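DUF4785 domain-containing protein (Legionella pneumophila subsp. pneumophila, PDB 4KH9) is of unknown function but binds calcium ions, and consists of three domains built almost entirely of beta strands. Local coordinates at residues L281-Y295 / A319-F333. Sequence-based numbering, arbitrary orientation. Where two conformers were deposited one is given.
Sequences LTFVVTVDVATASRY and AQWLEPGKHVLQFTF
Phe-283 and Phe-331 form a hydrogen-bonded antiparallel pair in the beta sandwich of the C-terminal, E-set-like domain. Strand 281-289 pairs with strand 325-333 in one sheet; 281-295 then passes into the second sheet, from which 319-333 comes, and there 293-295 pairs with 319-322, the register shifted by one residue. Packing is tight on the inward side. The Phe-331 ring, its CG between backbone N and carbonyl carbon (chi1 64°), turns over Phe-283, whose CB lies 3.8 Å from the ring centroid in a CH-pi contact. The two phenyl planes are nearly parallel but offset, with little overlap, whereas Phe-333 meets Phe-283 edge against edge, Phe-333 CD2 to Phe-283 CE1 at 3.5 Å. Val-285 CG2 closes on the Phe-331 edge, 3.4 Å from CE1, and Leu-297 and Leu-349 of the facing sheet pack on Phe-331. Between the sheets, Leu-322 CD1 bridges Tyr-295 CD2 (3.7 Å) and Val-289 CG2. The outward side is looser: Val-328 is exposed and Lys-326 runs out past the strand. On this face Thr-282 OG1, hydrogen-bonded to Pro-280 O, also makes a weak 3.4 Å bond with Thr-332 OG1. Where the strands change sheets, the Trp-321 indole lays one face over the Ser-293 backbone, and its NE1 donates to Glu-323 OE2. Glu-323 O accepts a 2.7 Å bond from His-327 NE2, nearly in the imidazole plane, while His-327 CD2 rests 3.7 Å from Val-289 CG2.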
ATOM      1  N   LEU A 281       7.737 -30.958 -24.433  1.00 54.72           N
ATOM      2  CA  LEU A 281       8.200 -30.738 -23.056  1.00 52.67           C
ATOM      3  C   LEU A 281       7.014 -30.474 -22.155  1.00 54.07           C
ATOM      4  O   LEU A 281       6.476 -29.367 -22.141  1.00 53.82           O
ATOM      5  CB  LEU A 281       9.200 -29.577 -23.014  1.00 52.51           C
ATOM      6  CG  LEU A 281      10.181 -29.509 -21.850  1.00 56.78           C
ATOM      7  CD1 LEU A 281      10.709 -30.896 -21.423  1.00 57.42           C
ATOM      8  CD2 LEU A 281      11.324 -28.588 -22.187  1.00 59.81           C
ATOM      9  N   THR A 282       6.580 -31.516 -21.424  1.00 48.55           N
ATOM     10  CA  THR A 282       5.396 -31.445 -20.582  1.00 46.06           C
ATOM     11  C   THR A 282       5.758 -31.793 -19.150  1.00 48.05           C
ATOM     12  O   THR A 282       6.495 -32.755 -18.893  1.00 48.36           O
ATOM     13  CB  THR A 282       4.293 -32.361 -21.145  1.00 53.19           C
ATOM     14  OG1 THR A 282       4.046 -32.004 -22.498  1.00 53.63           O
ATOM     15  CG2 THR A 282       2.990 -32.235 -20.403  1.00 48.80           C
ATOM     16  N   PHE A 283       5.224 -30.991 -18.218  1.00 41.05           N
ATOM     17  CA  PHE A 283       5.450 -31.156 -16.788  1.00 39.79           C
ATOM     18  C   PHE A 283       4.140 -31.330 -16.083  1.00 43.02           C
ATOM     19  O   PHE A 283       3.115 -30.863 -16.577  1.00 42.41           O
ATOM     20  CB  PHE A 283       6.212 -29.953 -16.199  1.00 40.45           C
ATOM     21  CG  PHE A 283       7.538 -29.674 -16.852  1.00 42.65           C
ATOM     22  CD1 PHE A 283       7.617 -28.884 -17.998  1.00 45.53           C
ATOM     23  CD2 PHE A 283       8.708 -30.239 -16.355  1.00 45.68           C
ATOM     24  CE1 PHE A 283       8.834 -28.685 -18.644  1.00 47.16           C
ATOM     25  CE2 PHE A 283       9.931 -30.023 -16.995  1.00 49.10           C
ATOM     26  CZ  PHE A 283       9.981 -29.247 -18.135  1.00 47.22           C
ATOM     27  N   VAL A 284       4.168 -32.012 -14.936  1.00 39.76           N
ATOM     28  CA  VAL A 284       2.996 -32.236 -14.094  1.00 39.21           C
ATOM     29  C   VAL A 284       3.330 -31.780 -12.666  1.00 41.67           C
ATOM     30  O   VAL A 284       4.398 -32.095 -12.146  1.00 41.41           O
ATOM     31  CB  VAL A 284       2.421 -33.682 -14.126  1.00 44.12           C
ATOM     32  CG1 VAL A 284       1.660 -33.953 -15.419  1.00 44.36           C
ATOM     33  CG2 VAL A 284       3.487 -34.745 -13.885  1.00 44.67           C
ATOM     34  N   VAL A 285       2.430 -31.023 -12.052  1.00 38.67           N
ATOM     35  CA  VAL A 285       2.625 -30.515 -10.689  1.00 38.93           C
ATOM     36  C   VAL A 285       1.444 -30.932  -9.839  1.00 41.05           C
ATOM     37  O   VAL A 285       0.300 -30.728 -10.256  1.00 40.59           O
ATOM     38  CB  VAL A 285       2.824 -28.968 -10.621  1.00 44.59           C
ATOM     39  CG1 VAL A 285       3.386 -28.527  -9.261  1.00 44.74           C
ATOM     40  CG2 VAL A 285       3.721 -28.463 -11.731  1.00 45.27           C
ATOM     41  N   THR A 286       1.707 -31.437  -8.620  1.00 36.21           N
ATOM     42  CA  THR A 286       0.646 -31.765  -7.664  1.00 36.30           C
ATOM     43  C   THR A 286       0.263 -30.454  -6.939  1.00 40.63           C
ATOM     44  O   THR A 286       1.136 -29.637  -6.618  1.00 40.09           O
ATOM     45  CB  THR A 286       1.096 -32.897  -6.716  1.00 46.13           C
ATOM     46  OG1 THR A 286       1.247 -34.101  -7.463  1.00 47.09           O
ATOM     47  CG2 THR A 286       0.130 -33.136  -5.573  1.00 48.08           C
ATOM     48  N   VAL A 287      -1.038 -30.248  -6.713  1.00 37.67           N
ATOM     49  CA  VAL A 287      -1.584 -29.053  -6.064  1.00 36.71           C
ATOM     50  C   VAL A 287      -2.562 -29.480  -4.959  1.00 41.20           C
ATOM     51  O   VAL A 287      -3.422 -30.314  -5.197  1.00 40.66           O
ATOM     52  CB  VAL A 287      -2.284 -28.098  -7.093  1.00 39.66           C
ATOM     53  CG1 VAL A 287      -2.672 -26.765  -6.465  1.00 37.88           C
ATOM     54  CG2 VAL A 287      -1.450 -27.872  -8.351  1.00 40.32           C
ATOM     55  N   ASP A 288      -2.429 -28.899  -3.771  1.00 39.95           N
ATOM     56  CA  ASP A 288      -3.343 -29.095  -2.650  1.00 40.73           C
ATOM     57  C   ASP A 288      -4.233 -27.830  -2.577  1.00 40.84           C
ATOM     58  O   ASP A 288      -3.707 -26.736  -2.469  1.00 40.21           O
ATOM     59  CB  ASP A 288      -2.576 -29.373  -1.336  1.00 43.82           C
ATOM     60  CG  ASP A 288      -3.471 -29.743  -0.156  1.00 61.65           C
ATOM     61  OD1 ASP A 288      -4.538 -30.365  -0.384  1.00 64.16           O
ATOM     62  OD2 ASP A 288      -3.081 -29.455   0.996  1.00 71.08           O
ATOM     63  N   VAL A 289      -5.538 -27.975  -2.767  1.00 36.25           N
ATOM     64  CA  VAL A 289      -6.489 -26.852  -2.812  1.00 35.41           C
ATOM     65  C   VAL A 289      -7.387 -26.908  -1.572  1.00 41.50           C
ATOM     66  O   VAL A 289      -7.931 -27.971  -1.267  1.00 41.71           O
ATOM     67  CB  VAL A 289      -7.333 -26.883  -4.136  1.00 37.42           C
ATOM     68  CG1 VAL A 289      -8.372 -25.776  -4.168  1.00 36.08           C
ATOM     69  CG2 VAL A 289      -6.451 -26.822  -5.378  1.00 36.71           C
ATOM     70  N   ALA A 290      -7.562 -25.757  -0.889  1.00 38.94           N
ATOM     71  CA  ALA A 290      -8.397 -25.622   0.307  1.00 38.14           C
ATOM     72  C   ALA A 290      -9.757 -25.021  -0.034  1.00 42.92           C
ATOM     73  O   ALA A 290     -10.745 -25.349   0.628  1.00 43.28           O
ATOM     74  CB  ALA A 290      -7.686 -24.749   1.340  1.00 37.96           C
ATOM     75  N   THR A 291      -9.808 -24.114  -1.040  1.00 38.13           N
ATOM     76  CA  THR A 291     -11.038 -23.411  -1.434  1.00 38.49           C
ATOM     77  C   THR A 291     -11.276 -23.536  -2.940  1.00 42.41           C
ATOM     78  O   THR A 291     -10.364 -23.285  -3.725  1.00 41.55           O
ATOM     79  CB  THR A 291     -10.952 -21.934  -1.007  1.00 45.61           C
ATOM     80  OG1 THR A 291     -11.059 -21.870   0.407  1.00 48.76           O
ATOM     81  CG2 THR A 291     -12.040 -21.058  -1.614  1.00 43.14           C
ATOM     82  N   ALA A 292     -12.523 -23.881  -3.323  1.00 38.27           N
ATOM     83  CA  ALA A 292     -12.979 -24.004  -4.705  1.00 38.09           C
ATOM     84  C   ALA A 292     -12.831 -22.648  -5.409  1.00 40.19           C
ATOM     85  O   ALA A 292     -13.383 -21.640  -4.953  1.00 39.98           O
ATOM     86  CB  ALA A 292     -14.433 -24.488  -4.740  1.00 38.63           C
ATOM     87  N   SER A 293     -12.006 -22.603  -6.458  1.00 35.47           N
ATOM     88  CA  SER A 293     -11.745 -21.349  -7.170  1.00 33.15           C
ATOM     89  C   SER A 293     -11.082 -21.626  -8.482  1.00 32.89           C
ATOM     90  O   SER A 293     -10.790 -22.773  -8.807  1.00 31.82           O
ATOM     91  CB  SER A 293     -10.859 -20.426  -6.317  1.00 35.67           C
ATOM     92  OG  SER A 293     -10.773 -19.110  -6.844  1.00 39.80           O
ATOM     93  N   ARG A 294     -10.813 -20.563  -9.234  1.00 31.56           N
ATOM     94  CA  ARG A 294     -10.054 -20.660 -10.475  1.00 31.09           C
ATOM     95  C   ARG A 294      -8.602 -20.340 -10.167  1.00 31.75           C
ATOM     96  O   ARG A 294      -8.283 -19.299  -9.587  1.00 29.36           O
ATOM     97  CB  ARG A 294     -10.628 -19.744 -11.565  1.00 33.30           C
ATOM     98  CG  ARG A 294      -9.918 -19.922 -12.897  1.00 34.34           C
ATOM     99  CD  ARG A 294     -10.562 -19.074 -13.972  1.00 34.51           C
ATOM    100  NE  ARG A 294      -9.938 -19.330 -15.267  1.00 34.18           N
ATOM    101  CZ  ARG A 294     -10.126 -20.416 -16.011  1.00 39.26           C
ATOM    102  NH1 ARG A 294     -10.905 -21.400 -15.582  1.00 33.37           N
ATOM    103  NH2 ARG A 294      -9.501 -20.545 -17.170  1.00 33.08           N
ATOM    104  N   TYR A 295      -7.716 -21.244 -10.560  1.00 28.50           N
ATOM    105  CA  TYR A 295      -6.288 -21.099 -10.308  1.00 27.51           C
ATOM    106  C   TYR A 295      -5.493 -21.174 -11.595  1.00 33.79           C
ATOM    107  O   TYR A 295      -5.876 -21.897 -12.536  1.00 31.86           O
ATOM    108  CB  TYR A 295      -5.800 -22.205  -9.358  1.00 28.03           C
ATOM    109  CG  TYR A 295      -6.424 -22.157  -7.985  1.00 29.05           C
ATOM    110  CD1 TYR A 295      -5.846 -21.414  -6.961  1.00 30.11           C
ATOM    111  CD2 TYR A 295      -7.565 -22.893  -7.691  1.00 30.02           C
ATOM    112  CE1 TYR A 295      -6.420 -21.363  -5.688  1.00 30.51           C
ATOM    113  CE2 TYR A 295      -8.133 -22.872  -6.413  1.00 31.10           C
ATOM    114  CZ  TYR A 295      -7.545 -22.118  -5.409  1.00 36.60           C
ATOM    115  OH  TYR A 295      -8.121 -22.045  -4.160  1.00 33.65           O
ATOM    116  N   ALA A 319      -4.640 -22.683 -16.606  1.00 33.74           N
ATOM    117  CA  ALA A 319      -5.712 -22.116 -15.772  1.00 32.08           C
ATOM    118  C   ALA A 319      -6.932 -23.030 -15.804  1.00 38.78           C
ATOM    119  O   ALA A 319      -7.377 -23.434 -16.874  1.00 41.14           O
ATOM    120  CB  ALA A 319      -6.071 -20.711 -16.249  1.00 32.20           C
ATOM    121  N   GLN A 320      -7.423 -23.427 -14.629  1.00 36.66           N
ATOM    122  CA  GLN A 320      -8.592 -24.294 -14.516  1.00 36.58           C
ATOM    123  C   GLN A 320      -9.315 -24.068 -13.194  1.00 39.91           C
ATOM    124  O   GLN A 320      -8.783 -23.410 -12.300  1.00 38.61           O
ATOM    125  CB  GLN A 320      -8.232 -25.786 -14.686  1.00 38.57           C
ATOM    126  CG  GLN A 320      -7.128 -26.344 -13.811  1.00 50.16           C
ATOM    127  CD  GLN A 320      -6.746 -27.711 -14.321  1.00 67.75           C
ATOM    128  OE1 GLN A 320      -5.797 -27.867 -15.107  1.00 64.98           O
ATOM    129  NE2 GLN A 320      -7.499 -28.727 -13.927  1.00 55.05           N
ATOM    130  N   TRP A 321     -10.557 -24.581 -13.105  1.00 36.25           N
ATOM    131  CA  TRP A 321     -11.366 -24.542 -11.893  1.00 35.73           C
ATOM    132  C   TRP A 321     -10.960 -25.712 -11.025  1.00 40.82           C
ATOM    133  O   TRP A 321     -10.922 -26.842 -11.538  1.00 40.47           O
ATOM    134  CB  TRP A 321     -12.860 -24.596 -12.214  1.00 33.93           C
ATOM    135  CG  TRP A 321     -13.709 -24.651 -10.980  1.00 33.82           C
ATOM    136  CD1 TRP A 321     -14.187 -25.768 -10.345  1.00 36.81           C
ATOM    137  CD2 TRP A 321     -14.160 -23.524 -10.210  1.00 32.82           C
ATOM    138  NE1 TRP A 321     -14.894 -25.405  -9.220  1.00 35.76           N
ATOM    139  CE2 TRP A 321     -14.896 -24.034  -9.115  1.00 36.53           C
ATOM    140  CE3 TRP A 321     -14.068 -22.129 -10.382  1.00 33.43           C
ATOM    141  CZ2 TRP A 321     -15.476 -23.203  -8.158  1.00 35.95           C
ATOM    142  CZ3 TRP A 321     -14.649 -21.304  -9.439  1.00 35.31           C
ATOM    143  CH2 TRP A 321     -15.362 -21.839  -8.347  1.00 36.35           C
ATOM    144  N   LEU A 322     -10.650 -25.466  -9.723  1.00 34.87           N
ATOM    145  CA  LEU A 322     -10.241 -26.564  -8.844  1.00 34.01           C
ATOM    146  C   LEU A 322     -11.077 -26.580  -7.565  1.00 39.78           C
ATOM    147  O   LEU A 322     -11.173 -25.574  -6.868  1.00 38.23           O
ATOM    148  CB  LEU A 322      -8.730 -26.485  -8.486  1.00 32.57           C
ATOM    149  CG  LEU A 322      -7.704 -26.522  -9.634  1.00 35.30           C
ATOM    150  CD1 LEU A 322      -6.330 -26.095  -9.158  1.00 33.68           C
ATOM    151  CD2 LEU A 322      -7.640 -27.891 -10.310  1.00 38.60           C
ATOM    152  N   GLU A 323     -11.666 -27.734  -7.252  1.00 39.46           N
ATOM    153  CA  GLU A 323     -12.428 -27.927  -6.015  1.00 38.97           C
ATOM    154  C   GLU A 323     -11.448 -28.247  -4.885  1.00 44.25           C
ATOM    155  O   GLU A 323     -10.318 -28.666  -5.198  1.00 42.33           O
ATOM    156  CB  GLU A 323     -13.459 -29.072  -6.193  1.00 40.62           C
ATOM    157  CG  GLU A 323     -14.651 -28.744  -7.075  1.00 47.07           C
ATOM    158  CD  GLU A 323     -15.668 -27.788  -6.485  1.00 56.21           C
ATOM    159  OE1 GLU A 323     -15.823 -27.763  -5.242  1.00 57.95           O
ATOM    160  OE2 GLU A 323     -16.352 -27.102  -7.275  1.00 53.35           O
ATOM    161  N   PRO A 324     -11.830 -28.140  -3.575  1.00 42.09           N
ATOM    162  CA  PRO A 324     -10.890 -28.539  -2.506  1.00 40.83           C
ATOM    163  C   PRO A 324     -10.397 -29.987  -2.689  1.00 43.69           C
ATOM    164  O   PRO A 324     -11.159 -30.849  -3.118  1.00 43.58           O
ATOM    165  CB  PRO A 324     -11.721 -28.393  -1.238  1.00 42.43           C
ATOM    166  CG  PRO A 324     -12.777 -27.402  -1.590  1.00 46.96           C
ATOM    167  CD  PRO A 324     -13.120 -27.684  -3.006  1.00 43.18           C
ATOM    168  N   GLY A 325      -9.116 -30.217  -2.432  1.00 39.70           N
ATOM    169  CA  GLY A 325      -8.492 -31.534  -2.559  1.00 39.31           C
ATOM    170  C   GLY A 325      -7.153 -31.513  -3.268  1.00 43.90           C
ATOM    171  O   GLY A 325      -6.556 -30.446  -3.460  1.00 43.55           O
ATOM    172  N   LYS A 326      -6.654 -32.699  -3.645  1.00 41.35           N
ATOM    173  CA  LYS A 326      -5.384 -32.856  -4.347  1.00 41.65           C
ATOM    174  C   LYS A 326      -5.633 -32.989  -5.843  1.00 44.18           C
ATOM    175  O   LYS A 326      -6.599 -33.640  -6.258  1.00 42.92           O
ATOM    176  CB  LYS A 326      -4.577 -34.056  -3.819  1.00 46.20           C
ATOM    177  CG  LYS A 326      -3.901 -33.800  -2.476  1.00 71.22           C
ATOM    178  CD  LYS A 326      -3.047 -35.002  -1.992  1.00 87.85           C
ATOM    179  CE  LYS A 326      -3.837 -36.138  -1.363  1.00 99.26           C
ATOM    180  NZ  LYS A 326      -2.977 -37.306  -1.038  1.00108.12           N
ATOM    181  N   HIS A 327      -4.804 -32.296  -6.657  1.00 39.55           N
ATOM    182  CA  HIS A 327      -4.918 -32.297  -8.116  1.00 39.48           C
ATOM    183  C   HIS A 327      -3.548 -32.358  -8.795  1.00 46.45           C
ATOM    184  O   HIS A 327      -2.537 -32.035  -8.171  1.00 45.34           O
ATOM    185  CB  HIS A 327      -5.642 -31.036  -8.616  1.00 39.25           C
ATOM    186  CG  HIS A 327      -6.999 -30.797  -8.038  1.00 42.45           C
ATOM    187  ND1 HIS A 327      -8.130 -31.279  -8.651  1.00 44.54           N
ATOM    188  CD2 HIS A 327      -7.361 -30.073  -6.953  1.00 43.01           C
ATOM    189  CE1 HIS A 327      -9.143 -30.867  -7.904  1.00 43.35           C
ATOM    190  NE2 HIS A 327      -8.724 -30.150  -6.865  1.00 42.72           N
ATOM    191  N   VAL A 328      -3.528 -32.775 -10.064  1.00 44.55           N
ATOM    192  CA  VAL A 328      -2.312 -32.811 -10.867  0.50 45.05           C
ATOM    193  C   VAL A 328      -2.546 -31.854 -12.049  1.00 49.87           C
ATOM    194  O   VAL A 328      -3.501 -32.034 -12.820  1.00 51.63           O
ATOM    195  CB  VAL A 328      -1.880 -34.242 -11.307  0.50 49.31           C
ATOM    196  CG1 VAL A 328      -0.592 -34.198 -12.119  0.50 48.95           C
ATOM    197  CG2 VAL A 328      -1.711 -35.172 -10.101  0.50 49.47           C
ATOM    198  N   LEU A 329      -1.732 -30.801 -12.132  1.00 43.86           N
ATOM    199  CA  LEU A 329      -1.825 -29.813 -13.205  1.00 42.92           C
ATOM    200  C   LEU A 329      -0.705 -30.047 -14.189  1.00 43.77           C
ATOM    201  O   LEU A 329       0.408 -30.368 -13.789  1.00 42.44           O
ATOM    202  CB  LEU A 329      -1.793 -28.377 -12.671  1.00 42.39           C
ATOM    203  CG  LEU A 329      -3.139 -27.717 -12.409  1.00 47.19           C
ATOM    204  CD1 LEU A 329      -3.971 -28.484 -11.357  1.00 47.39           C
ATOM    205  CD2 LEU A 329      -2.928 -26.313 -11.927  1.00 50.78           C
ATOM    206  N   GLN A 330      -1.011 -29.912 -15.463  1.00 38.83           N
ATOM    207  CA  GLN A 330      -0.084 -30.158 -16.540  1.00 39.91           C
ATOM    208  C   GLN A 330       0.212 -28.880 -17.322  1.00 43.23           C
ATOM    209  O   GLN A 330      -0.693 -28.114 -17.593  1.00 41.97           O
ATOM    210  CB  GLN A 330      -0.725 -31.211 -17.464  1.00 42.67           C
ATOM    211  CG  GLN A 330       0.259 -31.976 -18.303  1.00 54.96           C
ATOM    212  CD  GLN A 330      -0.451 -32.845 -19.302  1.00 65.64           C
ATOM    213  OE1 GLN A 330      -0.504 -32.525 -20.491  1.00 68.15           O
ATOM    214  NE2 GLN A 330      -1.073 -33.927 -18.835  1.00 41.77           N
ATOM    215  N   PHE A 331       1.473 -28.646 -17.684  1.00 40.87           N
ATOM    216  CA  PHE A 331       1.851 -27.493 -18.499  1.00 40.92           C
ATOM    217  C   PHE A 331       2.925 -27.940 -19.459  1.00 44.13           C
ATOM    218  O   PHE A 331       3.671 -28.870 -19.150  1.00 44.29           O
ATOM    219  CB  PHE A 331       2.268 -26.259 -17.670  1.00 42.92           C
ATOM    220  CG  PHE A 331       3.496 -26.384 -16.810  1.00 45.84           C
ATOM    221  CD1 PHE A 331       3.409 -26.882 -15.512  1.00 49.21           C
ATOM    222  CD2 PHE A 331       4.740 -25.973 -17.282  1.00 48.84           C
ATOM    223  CE1 PHE A 331       4.547 -26.980 -14.707  1.00 50.63           C
ATOM    224  CE2 PHE A 331       5.880 -26.092 -16.484  1.00 52.05           C
ATOM    225  CZ  PHE A 331       5.773 -26.569 -15.193  1.00 50.27           C
ATOM    226  N   THR A 332       2.963 -27.312 -20.643  1.00 40.24           N
ATOM    227  CA  THR A 332       3.836 -27.685 -21.749  1.00 41.04           C
ATOM    228  C   THR A 332       4.581 -26.497 -22.340  1.00 45.12           C
ATOM    229  O   THR A 332       4.050 -25.392 -22.376  1.00 42.72           O
ATOM    230  CB  THR A 332       2.958 -28.316 -22.877  1.00 46.72           C
ATOM    231  OG1 THR A 332       2.067 -29.283 -22.339  1.00 47.62           O
ATOM    232  CG2 THR A 332       3.775 -28.954 -23.999  1.00 43.96           C
ATOM    233  N   PHE A 333       5.774 -26.759 -22.876  1.00 45.04           N
ATOM    234  CA  PHE A 333       6.583 -25.793 -23.617  1.00 45.93           C
ATOM    235  C   PHE A 333       6.812 -26.311 -25.036  1.00 56.55           C
ATOM    236  O   PHE A 333       6.756 -27.526 -25.266  1.00 56.88           O
ATOM    237  CB  PHE A 333       7.922 -25.494 -22.921  1.00 45.82           C
ATOM    238  CG  PHE A 333       7.785 -24.946 -21.524  1.00 44.43           C
ATOM    239  CD1 PHE A 333       7.413 -23.623 -21.309  1.00 44.37           C
ATOM    240  CD2 PHE A 333       8.056 -25.742 -20.418  1.00 44.02           C
ATOM    241  CE1 PHE A 333       7.326 -23.110 -20.013  1.00 42.43           C
ATOM    242  CE2 PHE A 333       7.960 -25.223 -19.129  1.00 44.05           C
ATOM    243  CZ  PHE A 333       7.566 -23.920 -18.935  1.00 40.05           C
TER